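Local coordinates for antifreeze protein (Uncultured bacterium, PDB 6EIO), which binds ice and probably hinders its growth, as an antifreeze protein with a beta-solenoid fold from an uncultured bacterium of an Antarctic consortium, at residues Q21-T26 with A102-T107. Numbering follows the deposited sequence. Where two conformers were deposited one is given.
Sequences QTTVQT and ASDMVT
D104 grips the backbone of T22 and T23 at one end of the beta-solenoid of this ice-binding protein, joining the N-terminal segment 21-26 to the type I turn A102-M105 that leads from helix 81-99 into strand 106-107. Three hydrogen bonds from segment 21-26 end on its carboxylate. OD2 takes two backbone amides: T22 N, 2.7 Å from D104 OD2, arrives nearly along the C-O axis with a bent N-H...O angle of 139°, whereas T23 N meets the syn lone pair of D104 OD2 in an almost straight bond of 2.8 Å. The hydroxyl of T23 donates to the other oxygen, OG1 to D104 OD1 at 2.6 Å, from the syn side but tilted out of the carboxylate plane. With both oxygens engaged, the carboxylate is fixed in its rotation. D104 reaches this position because CG sits between its own backbone N and carbonyl carbon (chi1 57°), while the turn is closed by M105 N to A102 O.

Van der Waals contacts extend the joint around the carboxylate. CG2 of T23 lies 4.0 Å from CB of A102. Q21, extended beyond CG, lays its CG against the carbonyl of D104, 3.3 Å from D104 O, and carries its amide on to V106. Its OE1 accepts from L121 N of the adjacent strand 120-124, tying segment 21-26 to the next solenoid coil, whose Y122 also touches Q21 and V106.

A water sits between OE1 of Q21 and OD1 of D104, 2.9 Å from D104 OD1. Beyond it, NE2 of Q21, whose hydrogen bond is made to another group, passes CG2 of V106 at 3.5 Å.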
# COMPACT_ATOMS: atom_id res chain seq x y z
N GLN A 21 2.57 -21.11 5.28
CA GLN A 21 1.18 -21.19 5.69
C GLN A 21 0.36 -22.05 4.73
O GLN A 21 0.65 -22.15 3.54
CB GLN A 21 0.59 -19.78 5.77
CG GLN A 21 1.27 -18.94 6.84
CD GLN A 21 0.74 -17.52 6.91
OE1 GLN A 21 -0.47 -17.31 6.87
NE2 GLN A 21 1.63 -16.56 7.05
N THR A 22 -0.70 -22.65 5.28
CA THR A 22 -1.65 -23.37 4.46
C THR A 22 -2.94 -22.60 4.23
O THR A 22 -3.56 -22.76 3.18
CB THR A 22 -2.02 -24.73 5.06
OG1 THR A 22 -2.53 -24.54 6.39
CG2 THR A 22 -0.82 -25.66 5.06
N THR A 23 -3.36 -21.75 5.16
CA THR A 23 -4.60 -21.01 4.95
C THR A 23 -4.44 -20.09 3.74
O THR A 23 -3.47 -19.34 3.64
CB THR A 23 -4.94 -20.18 6.19
OG1 THR A 23 -5.10 -21.07 7.29
CG2 THR A 23 -6.21 -19.38 5.98
N VAL A 24 -5.42 -20.13 2.85
CA VAL A 24 -5.43 -19.32 1.65
C VAL A 24 -6.21 -18.04 1.96
O VAL A 24 -7.41 -18.09 2.20
CB VAL A 24 -6.07 -20.09 0.49
CG1 VAL A 24 -6.21 -19.23 -0.76
CG2 VAL A 24 -5.29 -21.35 0.18
N GLN A 25 -5.53 -16.89 1.96
CA GLN A 25 -6.22 -15.63 2.11
C GLN A 25 -6.98 -15.29 0.84
O GLN A 25 -6.45 -15.46 -0.27
CB GLN A 25 -5.23 -14.49 2.39
CG GLN A 25 -4.62 -14.56 3.77
CD GLN A 25 -5.67 -14.54 4.85
OE1 GLN A 25 -6.54 -13.68 4.87
NE2 GLN A 25 -5.61 -15.51 5.76
N THR A 26 -8.21 -14.82 1.00
CA THR A 26 -8.96 -14.27 -0.12
C THR A 26 -8.45 -12.86 -0.41
O THR A 26 -7.87 -12.19 0.46
CB THR A 26 -10.45 -14.21 0.21
OG1 THR A 26 -10.63 -13.36 1.35
CG2 THR A 26 -11.02 -15.60 0.50
N ALA A 102 -6.02 -16.41 11.40
CA ALA A 102 -5.86 -17.79 10.98
C ALA A 102 -4.94 -18.47 11.97
O ALA A 102 -4.00 -17.87 12.50
CB ALA A 102 -5.23 -17.87 9.59
N SER A 103 -5.19 -19.76 12.20
CA SER A 103 -4.41 -20.50 13.19
C SER A 103 -2.93 -20.56 12.83
O SER A 103 -2.08 -20.69 13.71
CB SER A 103 -4.95 -21.93 13.34
OG SER A 103 -4.90 -22.63 12.11
N ASP A 104 -2.62 -20.48 11.54
CA ASP A 104 -1.25 -20.56 11.03
C ASP A 104 -0.68 -19.20 10.63
O ASP A 104 0.36 -19.14 9.97
CB ASP A 104 -1.17 -21.56 9.88
CG ASP A 104 -2.12 -21.23 8.71
OD1 ASP A 104 -3.16 -20.59 8.93
OD2 ASP A 104 -1.83 -21.61 7.56
N MET A 105 -1.31 -18.09 11.04
CA MET A 105 -0.74 -16.80 10.71
C MET A 105 0.61 -16.63 11.40
O MET A 105 0.91 -17.26 12.41
CB MET A 105 -1.69 -15.68 11.11
CG MET A 105 -1.68 -15.39 12.56
SD MET A 105 -2.76 -14.00 12.90
CE MET A 105 -4.31 -14.69 13.00
N VAL A 106 1.42 -15.74 10.83
CA VAL A 106 2.80 -15.57 11.26
C VAL A 106 3.00 -14.18 11.83
O VAL A 106 2.65 -13.19 11.19
CB VAL A 106 3.74 -15.87 10.08
CG1 VAL A 106 5.18 -15.50 10.39
CG2 VAL A 106 3.65 -17.35 9.74
N THR A 107 3.63 -14.12 12.99
CA THR A 107 4.03 -12.84 13.57
C THR A 107 5.40 -12.44 13.05
O THR A 107 6.34 -13.24 13.02
CB THR A 107 4.00 -12.91 15.09
OG1 THR A 107 4.87 -13.94 15.52
CG2 THR A 107 2.60 -13.19 15.55
O HOH W 1 -2.66 -17.88 7.96